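Local coordinates for CELL WALL surface anchor family protein (Streptococcus pneumoniae, PDB 2WW8) that forms the pilus adhesin of Streptococcus pneumoniae and probably mediates host-cell attachment through an integrin-like domain that carries a bound magnesium ion, at residues 273-278 against 357-362; 286-291 against 436-441; 387-392 against 446-451; 442-447 against 495-500; 539-544 against 564-569. All coordinates share one frame; numbering follows the deposited sequence.

Contact 1 (273-278 against 357-362)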
# COMPACT_ATOMS: atom_id res chain seq x y z
N VAL A 273 10.65 15.81 31.30
CA VAL A 273 10.43 16.00 32.73
C VAL A 273 9.02 16.58 32.87
O VAL A 273 8.77 17.73 32.46
CB VAL A 273 11.45 16.96 33.36
CG1 VAL A 273 11.15 17.23 34.88
CG2 VAL A 273 12.94 16.42 33.19
N THR A 274 8.15 15.82 33.53
CA THR A 274 6.83 16.32 33.89
C THR A 274 6.81 16.70 35.37
O THR A 274 7.34 15.96 36.22
CB THR A 274 5.78 15.28 33.56
OG1 THR A 274 5.72 15.16 32.12
CG2 THR A 274 4.36 15.70 34.07
N TYR A 275 6.22 17.85 35.68
CA TYR A 275 6.28 18.37 37.06
C TYR A 275 4.97 19.02 37.53
O TYR A 275 4.21 19.55 36.73
CB TYR A 275 7.40 19.38 37.31
CG TYR A 275 7.19 20.76 36.69
CD1 TYR A 275 7.42 20.97 35.32
CD2 TYR A 275 6.77 21.84 37.47
CE1 TYR A 275 7.27 22.24 34.76
CE2 TYR A 275 6.65 23.14 36.91
CZ TYR A 275 6.91 23.32 35.57
OH TYR A 275 6.69 24.57 35.05
N ALA A 276 4.81 19.05 38.85
CA ALA A 276 3.77 19.89 39.46
C ALA A 276 4.35 20.21 40.84
O ALA A 276 5.31 21.04 40.86
CB ALA A 276 2.35 19.25 39.43
N SER A 277 3.82 19.68 41.95
CA SER A 277 4.46 19.95 43.25
C SER A 277 5.80 19.23 43.37
O SER A 277 6.56 19.49 44.31
CB SER A 277 3.58 19.43 44.43
OG SER A 277 2.32 20.11 44.43
N THR A 278 6.04 18.25 42.49
CA THR A 278 7.32 17.54 42.43
C THR A 278 7.45 17.04 41.00
O THR A 278 6.57 17.28 40.16
CB THR A 278 7.49 16.37 43.51
OG1 THR A 278 8.81 15.78 43.47
CG2 THR A 278 6.47 15.26 43.17
N THR A 357 2.80 24.14 41.57
CA THR A 357 3.74 24.58 40.54
C THR A 357 5.12 24.83 41.15
O THR A 357 5.42 25.96 41.58
CB THR A 357 3.19 25.78 39.77
OG1 THR A 357 1.85 25.46 39.39
CG2 THR A 357 4.03 26.10 38.47
N PHE A 358 5.95 23.79 41.19
CA PHE A 358 7.31 23.91 41.77
C PHE A 358 8.35 24.03 40.64
O PHE A 358 9.04 23.08 40.29
CB PHE A 358 7.64 22.71 42.65
CG PHE A 358 8.86 22.87 43.53
CD1 PHE A 358 9.70 24.00 43.47
CD2 PHE A 358 9.09 21.91 44.50
CE1 PHE A 358 10.80 24.11 44.34
CE2 PHE A 358 10.19 22.01 45.38
CZ PHE A 358 11.07 23.09 45.30
N THR A 359 8.37 25.22 40.04
CA THR A 359 9.10 25.48 38.79
C THR A 359 10.60 25.25 39.02
O THR A 359 11.25 24.61 38.20
CB THR A 359 8.91 26.96 38.38
OG1 THR A 359 7.50 27.20 38.31
CG2 THR A 359 9.50 27.24 36.94
N GLN A 360 11.12 25.69 40.17
CA GLN A 360 12.56 25.57 40.41
C GLN A 360 13.09 24.15 40.33
O GLN A 360 14.16 23.85 39.80
CB GLN A 360 12.86 26.13 41.80
CG GLN A 360 14.33 26.19 42.08
CD GLN A 360 14.62 26.77 43.48
OE1 GLN A 360 13.72 27.08 44.31
NE2 GLN A 360 15.95 26.90 43.75
N LYS A 361 12.29 23.25 40.87
CA LYS A 361 12.66 21.85 40.93
C LYS A 361 12.72 21.24 39.51
O LYS A 361 13.57 20.39 39.19
CB LYS A 361 11.66 21.09 41.85
CG LYS A 361 12.02 19.59 42.11
CD LYS A 361 11.09 18.96 43.21
CE LYS A 361 11.75 17.64 43.73
NZ LYS A 361 10.93 17.01 44.81
N ALA A 362 11.82 21.70 38.66
CA ALA A 362 11.80 21.25 37.29
C ALA A 362 13.02 21.77 36.54
O ALA A 362 13.61 21.02 35.79
CB ALA A 362 10.53 21.79 36.60
O HOH W 1 6.17 27.21 36.05
O HOH W 2 8.17 20.22 40.59
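Tyr275, at the end of strand 269-275, lays its ring against Ala362 on the first turn of helix 359-373. Its CB already lies 4.0 Å from Ala362 CB. The same methyl then sits over one ring face, 3.5 Å from both CG and CD1 of Tyr275, in a CH-pi contact 16° off the ring normal. Toward the helix start, CD2 approaches Phe358 O obliquely and CE2 lies 3.9 Å from Thr359 CA. At the tip, the Tyr275 hydroxyl shares a water with Thr359 OG1 and also bonds His384. The position of CG between the backbone N and the carbonyl carbon (chi1 72°) swings the ring toward the helix.

Next to this packing, Phe358 at the N-cap position gives its N-H to Ala276 O at 2.8 Å. A second water donates to both Ala276 O and Phe358 O. Farther along, the extended Lys361 runs beside Thr278 and donates from NZ to OG1 at 2.8 Å; Glu437 makes a salt bridge with the same ammonium. The start of the helix is thus joined to the end of the outer strand by apolar packing and to the loop after it by polar bonds, with Lys361 shared between Thr278 and Glu437.

Contact 2 (286-291 against 436-441)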
# COMPACT_ATOMS: atom_id res chain seq x y z
N THR A 286 5.89 13.00 49.52
CA THR A 286 5.07 13.57 50.58
C THR A 286 4.97 15.07 50.33
O THR A 286 5.99 15.77 50.08
CB THR A 286 5.66 13.26 51.95
OG1 THR A 286 5.65 11.84 52.19
CG2 THR A 286 4.79 13.90 53.09
N VAL A 287 3.74 15.58 50.43
CA VAL A 287 3.49 17.04 50.47
C VAL A 287 2.77 17.37 51.78
O VAL A 287 2.11 16.50 52.35
CB VAL A 287 2.63 17.59 49.31
CG1 VAL A 287 3.43 17.50 48.00
CG2 VAL A 287 1.29 16.85 49.25
N GLU A 288 2.94 18.60 52.26
CA GLU A 288 2.17 19.10 53.38
C GLU A 288 1.16 20.14 52.97
O GLU A 288 1.39 20.93 52.03
CB GLU A 288 3.04 19.68 54.49
CG GLU A 288 3.79 18.65 55.30
CD GLU A 288 4.48 19.32 56.51
OE1 GLU A 288 3.95 20.30 57.09
OE2 GLU A 288 5.58 18.87 56.89
N LYS A 289 0.05 20.15 53.71
CA LYS A 289 -1.01 21.10 53.45
C LYS A 289 -1.59 21.63 54.77
O LYS A 289 -1.25 21.10 55.83
CB LYS A 289 -2.12 20.37 52.71
CG LYS A 289 -1.77 19.95 51.31
CD LYS A 289 -1.59 21.09 50.36
CE LYS A 289 -1.03 20.48 49.06
NZ LYS A 289 -1.01 21.53 47.95
N GLY A 290 -2.40 22.68 54.70
CA GLY A 290 -3.11 23.13 55.88
C GLY A 290 -2.52 24.44 56.39
O GLY A 290 -1.50 25.00 55.88
N VAL A 291 -3.20 24.92 57.42
CA VAL A 291 -2.90 26.19 58.08
C VAL A 291 -2.47 25.87 59.51
O VAL A 291 -2.07 24.73 59.80
CB VAL A 291 -4.08 27.10 58.01
CG1 VAL A 291 -4.25 27.57 56.56
CG2 VAL A 291 -5.37 26.43 58.63
N GLY A 436 12.82 15.02 54.98
CA GLY A 436 12.04 15.01 53.77
C GLY A 436 11.90 16.41 53.23
O GLY A 436 11.96 17.40 53.99
N GLU A 437 11.68 16.48 51.92
CA GLU A 437 11.54 17.75 51.24
C GLU A 437 10.40 18.62 51.77
O GLU A 437 10.54 19.85 51.83
CB GLU A 437 11.31 17.47 49.76
CG GLU A 437 11.03 18.77 48.99
CD GLU A 437 11.40 18.61 47.50
OE1 GLU A 437 12.55 18.22 47.14
OE2 GLU A 437 10.44 18.81 46.75
N HIS A 438 9.26 18.00 52.10
CA HIS A 438 8.09 18.71 52.59
C HIS A 438 8.45 19.48 53.85
O HIS A 438 7.75 20.41 54.17
CB HIS A 438 6.94 17.74 52.93
CG HIS A 438 7.31 16.63 53.87
ND1 HIS A 438 6.90 16.61 55.20
CD2 HIS A 438 8.03 15.51 53.68
CE1 HIS A 438 7.33 15.50 55.77
NE2 HIS A 438 8.01 14.80 54.87
N THR A 439 9.52 19.11 54.56
CA THR A 439 9.86 19.87 55.78
C THR A 439 10.69 21.15 55.57
O THR A 439 10.88 21.98 56.51
CB THR A 439 10.62 19.00 56.86
OG1 THR A 439 11.93 18.71 56.35
CG2 THR A 439 9.88 17.73 57.29
N ILE A 440 11.23 21.31 54.37
CA ILE A 440 11.98 22.53 54.07
C ILE A 440 11.45 23.37 52.93
O ILE A 440 11.71 24.56 52.90
CB ILE A 440 13.44 22.25 53.72
CG1 ILE A 440 13.47 21.23 52.58
CG2 ILE A 440 14.22 21.86 55.05
CD1 ILE A 440 14.80 20.74 52.08
N VAL A 441 10.71 22.76 52.02
CA VAL A 441 10.18 23.51 50.87
C VAL A 441 9.30 24.69 51.30
O VAL A 441 8.55 24.64 52.30
CB VAL A 441 9.45 22.54 49.88
CG1 VAL A 441 8.00 22.09 50.41
CG2 VAL A 441 9.27 23.12 48.51
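His438 meets Thr286 of strand 284-292 with one ring face and Glu288 of the same strand with its edge, and these three residues make nearly all of the contact. The CG2 methyl of Thr286 stands over the centre of the imidazole. It lies 3.7 Å from the ring centroid and 11° off the normal, a CH-pi contact. Thr286 CG2 points anti to its own N, while OG1, beside the backbone N, bonds Thr313 OG1 on the adjacent strand 311-315. The opposite face of the imidazole is met near its rim by CG2 of Thr439, the next residue.

Glu288 comes to the edge of the ring. His438 ND1 donates to Glu288 OE2 at 3.1 Å, and the bond is nearly straight at 168°. The oxygen lies close to the imidazole plane and uses its anti lone pair, the one away from OE1. The carboxylate and imidazole planes are 59° apart. The other oxygen, OE1, makes a salt bridge with Arg298. At the root of the side chain, His438 CB lies 3.6 Å from Thr286 O.

The loop keeps its own shape through Gly436 O, which accepts from both the N-H and the hydroxyl of Thr439. This is a surface contact that fastens the loop before strand 442-443 to an antiparallel sheet. The nearby carboxylate would probably favour a protonated imidazole, though Arg298 should partly offset its charge.

Contact 3 (387-392 against 446-451). With MG (magnesium ion), chain B.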
# COMPACT_ATOMS: atom_id res chain seq x y z
N ASP A 387 1.66 26.51 32.51
CA ASP A 387 0.47 27.39 32.54
C ASP A 387 0.42 28.20 33.84
O ASP A 387 -0.63 28.67 34.24
CB ASP A 387 -0.83 26.64 32.29
CG ASP A 387 -1.31 25.92 33.54
OD1 ASP A 387 -0.51 25.69 34.48
OD2 ASP A 387 -2.46 25.49 33.57
N GLY A 388 1.54 28.37 34.52
CA GLY A 388 1.48 29.19 35.73
C GLY A 388 2.80 29.54 36.39
O GLY A 388 3.82 28.86 36.23
N VAL A 389 2.79 30.66 37.08
CA VAL A 389 3.90 31.11 37.88
C VAL A 389 4.14 30.20 39.08
O VAL A 389 3.21 29.52 39.51
CB VAL A 389 3.71 32.59 38.29
CG1 VAL A 389 3.53 33.51 37.04
CG2 VAL A 389 2.53 32.77 39.25
N PRO A 390 5.37 30.20 39.62
CA PRO A 390 5.70 29.27 40.70
C PRO A 390 4.91 29.59 41.98
O PRO A 390 4.62 30.74 42.29
CB PRO A 390 7.22 29.48 40.95
CG PRO A 390 7.59 30.84 40.33
CD PRO A 390 6.54 31.02 39.19
N THR A 391 4.58 28.55 42.75
CA THR A 391 3.85 28.70 43.97
C THR A 391 4.54 27.85 45.05
O THR A 391 3.99 27.69 46.15
CB THR A 391 2.36 28.28 43.83
OG1 THR A 391 2.29 26.95 43.32
CG2 THR A 391 1.51 29.24 42.92
N MET A 392 5.74 27.35 44.73
CA MET A 392 6.65 26.69 45.62
C MET A 392 8.10 27.03 45.22
O MET A 392 8.36 27.29 44.04
CB MET A 392 6.47 25.16 45.44
CG MET A 392 5.10 24.78 46.01
SD MET A 392 4.74 22.99 45.86
CE MET A 392 5.79 22.29 47.13
N GLN A 446 -0.52 27.69 47.29
CA GLN A 446 -1.43 28.76 47.72
C GLN A 446 -1.27 30.06 46.92
O GLN A 446 -2.25 30.66 46.52
CB GLN A 446 -1.19 29.09 49.18
CG GLN A 446 -2.26 29.97 49.86
CD GLN A 446 -3.57 29.23 49.94
OE1 GLN A 446 -3.65 28.12 50.46
NE2 GLN A 446 -4.58 29.80 49.35
N SER A 447 -0.04 30.50 46.72
CA SER A 447 0.15 31.79 46.04
C SER A 447 1.61 31.87 45.53
O SER A 447 2.49 31.24 46.07
CB SER A 447 -0.05 32.90 47.08
OG SER A 447 -0.04 34.16 46.48
N TYR A 448 1.82 32.70 44.53
CA TYR A 448 3.09 33.22 44.15
C TYR A 448 3.70 34.04 45.29
O TYR A 448 4.92 34.11 45.40
CB TYR A 448 2.85 34.15 42.96
CG TYR A 448 4.08 34.79 42.36
CD1 TYR A 448 4.91 34.06 41.48
CD2 TYR A 448 4.38 36.13 42.64
CE1 TYR A 448 6.06 34.65 40.91
CE2 TYR A 448 5.52 36.74 42.08
CZ TYR A 448 6.33 35.99 41.20
OH TYR A 448 7.45 36.54 40.61
N GLN A 449 2.85 34.70 46.09
CA GLN A 449 3.32 35.46 47.24
C GLN A 449 3.71 34.54 48.39
O GLN A 449 3.20 33.44 48.58
CB GLN A 449 2.26 36.49 47.67
CG GLN A 449 1.83 37.50 46.58
CD GLN A 449 2.98 38.43 46.14
OE1 GLN A 449 3.87 38.79 46.94
NE2 GLN A 449 2.93 38.87 44.88
N MET A 450 4.66 35.04 49.17
CA MET A 450 4.93 34.51 50.49
C MET A 450 4.40 35.62 51.44
O MET A 450 4.92 36.72 51.45
CB MET A 450 6.42 34.31 50.72
CG MET A 450 7.06 33.34 49.72
SD MET A 450 8.84 33.40 49.93
CE MET A 450 9.45 32.17 48.74
N PHE A 451 3.37 35.33 52.22
CA PHE A 451 2.62 36.41 52.88
C PHE A 451 3.47 37.03 53.98
O PHE A 451 4.20 36.31 54.67
CB PHE A 451 1.34 35.81 53.49
CG PHE A 451 0.46 35.16 52.47
CD1 PHE A 451 0.01 35.88 51.37
CD2 PHE A 451 0.10 33.82 52.57
CE1 PHE A 451 -0.75 35.30 50.38
CE2 PHE A 451 -0.69 33.22 51.60
CZ PHE A 451 -1.13 33.94 50.50
MG MG B . -0.78 25.49 36.64
O HOH W 3 -1.52 27.45 36.54
O HOH W 4 2.25 28.93 48.18
O HOH W 5 -1.33 25.54 38.59
O HOH W 6 1.26 25.88 36.84
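Tyr448 holds CG anti to its backbone N (chi1 -179°), which carries the ring toward Val389 and Pro390. Val389, with chi1 -57°, sets its CG2 branch between N and the carbonyl carbon, on the side of that ring. The segment 387-392 follows strand 379-386 at the metal ion-dependent adhesion site, the MIDAS motif of von Willebrand factor A and integrin I-type domains.

Asp387 OD1 binds the magnesium ion at 2.2 Å, and Ser234 and Ser236 complete the protein ligands. Three waters fill the other places; one of them also donates to Asp387 O. Arg247 makes a salt bridge with the second carboxylate oxygen, OD2.

The metal site itself does not touch 446-451. The meeting comes a few residues later. Val389 CG2 reaches Tyr448 CD1 at 3.5 Å, with the two side chains crossing at about a right angle. Pro390 runs alongside the tyrosine, its CD 4.0 Å from Tyr448 CE1. Thr391 turns its CG2 to the peptide between Ser447 and Tyr448, 3.8 Å from Tyr448 N. Ser447 forms an ST turn, its OG accepting from Gln449 N. A water bridges Thr391 O and Ser447 N. Helix 549-558 packs on the same group through Ala552, Thr551 and Phe555. Pro390 O is buried without a hydrogen-bond partner, but Tyr448 CA directs a C-H toward it at 3.5 Å.

Contact 4 (442-447 against 495-500)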
# COMPACT_ATOMS: atom_id res chain seq x y z
N ARG A 442 9.35 25.74 50.46
CA ARG A 442 8.52 26.94 50.70
C ARG A 442 7.28 26.81 49.85
O ARG A 442 7.36 26.36 48.71
CB ARG A 442 9.26 28.27 50.37
CG ARG A 442 10.65 28.44 51.02
CD ARG A 442 10.58 28.28 52.54
NE ARG A 442 9.74 29.28 53.16
CZ ARG A 442 9.59 29.42 54.47
NH1 ARG A 442 10.23 28.59 55.30
NH2 ARG A 442 8.77 30.36 54.94
N GLY A 443 6.14 27.26 50.40
CA GLY A 443 4.89 27.26 49.62
C GLY A 443 4.23 25.90 49.49
O GLY A 443 4.81 24.88 49.87
N ASP A 444 3.00 25.88 48.99
CA ASP A 444 2.26 24.63 48.83
C ASP A 444 1.26 24.74 47.67
O ASP A 444 0.33 23.93 47.62
CB ASP A 444 1.62 24.23 50.17
CG ASP A 444 0.42 25.12 50.55
OD1 ASP A 444 0.08 26.12 49.84
OD2 ASP A 444 -0.21 24.79 51.59
N GLY A 445 1.43 25.72 46.76
CA GLY A 445 0.37 25.99 45.75
C GLY A 445 -0.56 27.12 46.08
O GLY A 445 -1.31 27.51 45.21
N GLN A 446 -0.52 27.69 47.29
CA GLN A 446 -1.43 28.76 47.72
C GLN A 446 -1.27 30.06 46.92
O GLN A 446 -2.25 30.66 46.52
CB GLN A 446 -1.19 29.09 49.18
CG GLN A 446 -2.26 29.97 49.86
CD GLN A 446 -3.57 29.23 49.94
OE1 GLN A 446 -3.65 28.12 50.46
NE2 GLN A 446 -4.58 29.80 49.35
N SER A 447 -0.04 30.50 46.72
CA SER A 447 0.15 31.79 46.04
C SER A 447 1.61 31.87 45.53
O SER A 447 2.49 31.24 46.07
CB SER A 447 -0.05 32.90 47.08
OG SER A 447 -0.04 34.16 46.48
N ASN A 495 -4.02 31.04 60.95
CA ASN A 495 -2.86 31.75 60.41
C ASN A 495 -2.34 30.87 59.29
O ASN A 495 -2.51 29.64 59.31
CB ASN A 495 -1.71 31.90 61.43
CG ASN A 495 -1.88 33.02 62.42
OD1 ASN A 495 -2.83 33.80 62.41
ND2 ASN A 495 -0.90 33.12 63.31
N TRP A 496 -1.69 31.48 58.28
CA TRP A 496 -0.94 30.63 57.31
C TRP A 496 0.25 29.91 58.03
O TRP A 496 0.87 30.50 58.94
CB TRP A 496 -0.33 31.54 56.21
CG TRP A 496 -1.36 32.30 55.51
CD1 TRP A 496 -1.60 33.64 55.61
CD2 TRP A 496 -2.34 31.78 54.59
NE1 TRP A 496 -2.68 33.98 54.85
CE2 TRP A 496 -3.14 32.87 54.19
CE3 TRP A 496 -2.61 30.50 54.07
CZ2 TRP A 496 -4.21 32.74 53.30
CZ3 TRP A 496 -3.67 30.37 53.18
CH2 TRP A 496 -4.45 31.48 52.80
N ARG A 497 0.55 28.66 57.69
CA ARG A 497 1.70 27.96 58.30
C ARG A 497 3.04 28.58 57.87
O ARG A 497 3.12 29.24 56.81
CB ARG A 497 1.60 26.43 58.04
CG ARG A 497 2.07 25.97 56.69
CD ARG A 497 1.91 24.44 56.58
NE ARG A 497 2.61 23.86 55.44
CZ ARG A 497 2.08 23.69 54.24
NH1 ARG A 497 0.83 24.09 54.01
NH2 ARG A 497 2.81 23.18 53.24
N GLU A 498 4.05 28.44 58.76
CA GLU A 498 5.33 29.07 58.60
C GLU A 498 5.86 28.95 57.15
O GLU A 498 6.32 29.92 56.58
CB GLU A 498 6.37 28.41 59.51
CG GLU A 498 7.62 29.28 59.60
CD GLU A 498 8.62 29.06 58.42
OE1 GLU A 498 8.63 27.92 57.89
OE2 GLU A 498 9.42 29.97 58.00
N SER A 499 5.83 27.76 56.58
CA SER A 499 6.47 27.55 55.27
C SER A 499 5.81 28.27 54.08
O SER A 499 6.39 28.29 53.01
CB SER A 499 6.59 26.04 55.04
OG SER A 499 5.32 25.57 54.67
N ILE A 500 4.65 28.91 54.29
CA ILE A 500 3.91 29.65 53.27
C ILE A 500 4.23 31.14 53.38
O ILE A 500 3.95 31.88 52.45
CB ILE A 500 2.37 29.45 53.50
CG1 ILE A 500 1.93 27.98 53.46
CG2 ILE A 500 1.51 30.18 52.51
CD1 ILE A 500 2.50 27.08 52.42
O HOH W 7 7.35 30.71 51.89
O HOH W 8 5.83 24.34 52.28
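The guanidinium of Arg442 has Ser499 over one face and Glu498 OE2 at its edge, in plane. Arg442 bends at chi2 and chi3 to present NH1 and NH2 end-on to the Glu498 carboxylate. NH1 lies 3.1 Å from Glu498 OE1 and bonds OE2 as well. NH2 bonds OE2 at 3.2 Å, from above the carboxylate plane, and also reaches Leu501 O.

The second guanidinium, that of Arg497, has Ile500 CD1 over one face near the rim. At its edge NH1 makes a salt bridge with Asp444 OD2 at 2.7 Å, tilted 20° from the guanidinium plane. This NH1 also bonds Gly290 O. Ile500 CD1 lies 3.4 Å from Asp444 CG. The Gln446 amide leans against the Trp496 ring with planes 44° apart; its CD is 3.4 Å from CZ3 of Trp496.

Gly443 N donates to Ser499 O at 2.8 Å. One water joins Arg442 NE to Ser499 O, and another joins Gly443 O to Ser499 OG. The short, weakly bonded strand 442-443, which pairs with 392-393, thus meets the end of strand 489-496 of the antiparallel sheet. Salt bridges join them, with Ile500 and Trp496 adding packing. Asp444 and Arg497 are buried, and their pairing probably offsets the cost.

Contact 5 (539-544 against 564-569)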
# COMPACT_ATOMS: atom_id res chain seq x y z
N ILE A 539 0.90 29.02 28.84
CA ILE A 539 -0.48 28.77 28.42
C ILE A 539 -1.40 29.64 29.30
O ILE A 539 -1.70 29.28 30.44
CB ILE A 539 -0.86 27.31 28.55
CG1 ILE A 539 -0.00 26.45 27.62
CG2 ILE A 539 -2.33 27.15 28.12
CD1 ILE A 539 0.11 25.03 28.19
N GLY A 540 -1.91 30.75 28.75
CA GLY A 540 -2.90 31.54 29.45
C GLY A 540 -2.32 32.14 30.72
O GLY A 540 -3.06 32.38 31.68
N ILE A 541 -1.02 32.44 30.76
CA ILE A 541 -0.42 32.93 32.01
C ILE A 541 -0.87 34.34 32.35
O ILE A 541 -0.76 35.22 31.49
CB ILE A 541 1.13 32.97 31.95
CG1 ILE A 541 1.58 31.61 31.45
CG2 ILE A 541 1.79 33.38 33.33
CD1 ILE A 541 1.99 30.62 32.41
N ASN A 542 -1.40 34.54 33.57
CA ASN A 542 -1.87 35.88 33.93
C ASN A 542 -1.46 36.22 35.36
O ASN A 542 -1.80 37.27 35.90
CB ASN A 542 -3.40 36.01 33.74
CG ASN A 542 -4.18 34.98 34.58
OD1 ASN A 542 -3.64 34.29 35.45
ND2 ASN A 542 -5.49 34.84 34.27
N GLY A 543 -0.73 35.33 36.00
CA GLY A 543 -0.21 35.62 37.33
C GLY A 543 -0.99 35.00 38.49
O GLY A 543 -0.49 35.03 39.62
N ASP A 544 -2.15 34.40 38.22
CA ASP A 544 -2.93 33.70 39.22
C ASP A 544 -2.12 32.50 39.65
O ASP A 544 -1.50 31.83 38.84
CB ASP A 544 -4.24 33.19 38.62
CG ASP A 544 -5.29 34.28 38.48
OD1 ASP A 544 -5.11 35.40 39.04
OD2 ASP A 544 -6.32 34.04 37.79
N GLU A 564 12.62 37.36 24.26
CA GLU A 564 11.94 36.88 23.06
C GLU A 564 11.69 35.38 23.09
O GLU A 564 10.91 34.85 22.27
CB GLU A 564 12.86 37.13 21.84
CG GLU A 564 13.11 38.62 21.71
CD GLU A 564 14.24 39.21 22.58
OE1 GLU A 564 14.90 38.49 23.35
OE2 GLU A 564 14.47 40.45 22.51
N ASN A 565 12.38 34.69 23.99
CA ASN A 565 12.29 33.21 24.07
C ASN A 565 11.15 32.72 24.99
O ASN A 565 10.92 31.51 25.13
CB ASN A 565 13.61 32.58 24.54
CG ASN A 565 14.57 32.35 23.40
OD1 ASN A 565 14.33 32.74 22.24
ND2 ASN A 565 15.67 31.71 23.73
N TYR A 566 10.38 33.67 25.55
CA TYR A 566 9.08 33.36 26.16
C TYR A 566 7.92 33.88 25.30
O TYR A 566 7.93 35.04 24.90
CB TYR A 566 8.97 34.09 27.50
CG TYR A 566 7.56 34.08 28.10
CD1 TYR A 566 6.94 32.85 28.41
CD2 TYR A 566 6.87 35.26 28.33
CE1 TYR A 566 5.69 32.81 28.98
CE2 TYR A 566 5.57 35.25 28.92
CZ TYR A 566 5.00 34.02 29.19
OH TYR A 566 3.75 33.91 29.79
N THR A 567 6.92 33.05 25.03
CA THR A 567 5.67 33.51 24.46
C THR A 567 4.51 32.93 25.26
O THR A 567 4.53 31.72 25.58
CB THR A 567 5.50 33.07 23.00
OG1 THR A 567 6.60 33.61 22.26
CG2 THR A 567 4.22 33.61 22.37
N ASN A 568 3.54 33.79 25.53
CA ASN A 568 2.29 33.37 26.17
C ASN A 568 1.27 33.04 25.10
O ASN A 568 0.93 33.88 24.30
CB ASN A 568 1.75 34.44 27.12
CG ASN A 568 0.61 33.90 27.99
OD1 ASN A 568 0.72 32.82 28.53
ND2 ASN A 568 -0.49 34.66 28.12
N VAL A 569 0.78 31.80 25.04
CA VAL A 569 -0.27 31.42 24.09
C VAL A 569 -1.64 31.53 24.74
O VAL A 569 -1.88 31.02 25.84
CB VAL A 569 0.06 29.96 23.64
CG1 VAL A 569 -0.99 29.38 22.85
CG2 VAL A 569 1.41 29.92 22.92
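Asn568 OD1 takes the backbone N-H of Ile541 at 2.9 Å, with an N-H...O angle of 158°. The amide reaches across because CG stands anti to the backbone N of Asn568 (chi1 -168°), which extends the side chain toward the loop. The donor approaches OD1 from the side, at a C=O...N angle of 114°, tilted a little from the amide plane. The same oxygen also lies against the isoleucine side chain, 3.3 Å from Ile541 CG1. Just before it in the chain, Gly540 N donates to Val569 O at 2.9 Å. Two successive N-H groups of the loop are thus taken up, one by a main-chain oxygen and one by a side-chain oxygen.

Strand 533-539 and strand 566-569 are parallel neighbours in the five-stranded sheet of the integrin-like domain, and 566-569 is an outermost strand. Helix 549-558 links them, a beta-alpha-beta crossover. Ile539 pairs with Val569 at the last bridge, and both side chains point to the face packed by Ile575 of helix 575-583. Gly540, with positive phi, then turns the chain out of the sheet.

Ile541 faces helix 549-558, where it meets Ala552. Its CB is 3.5 Å from the hydroxyl oxygen of Tyr566, whose ring comes in obliquely and also touches Met556 on that helix. Beyond Ile541 the loop bends in an Asx turn, where Asn542 OD1 accepts from Asp544 N at 3.1 Å.

All five contacts lie in the integrin-like domain, toward one end of the elongated chain. Contacts 1 and 5 involve opposite outer strands of its parallel sheet, 269-275 and 566-569, with centres about 17 Å apart. Contact 3 lies about 12 Å from contact 1 and 15 Å from contact 5, centre to centre; it touches both and includes Asp387 of the magnesium site. Contacts 2 and 4, about 9 Å apart between centres, reach neighbouring strands 284-292 and 489-496 of an antiparallel sheet. Contacts 3 and 4 share Gln446 and Ser447. Along the chain, contact 2 crosses contacts 1 and 3. The chain from 436 to 451 thus bridges the antiparallel sheet, probably an insertion, and the metal-binding core.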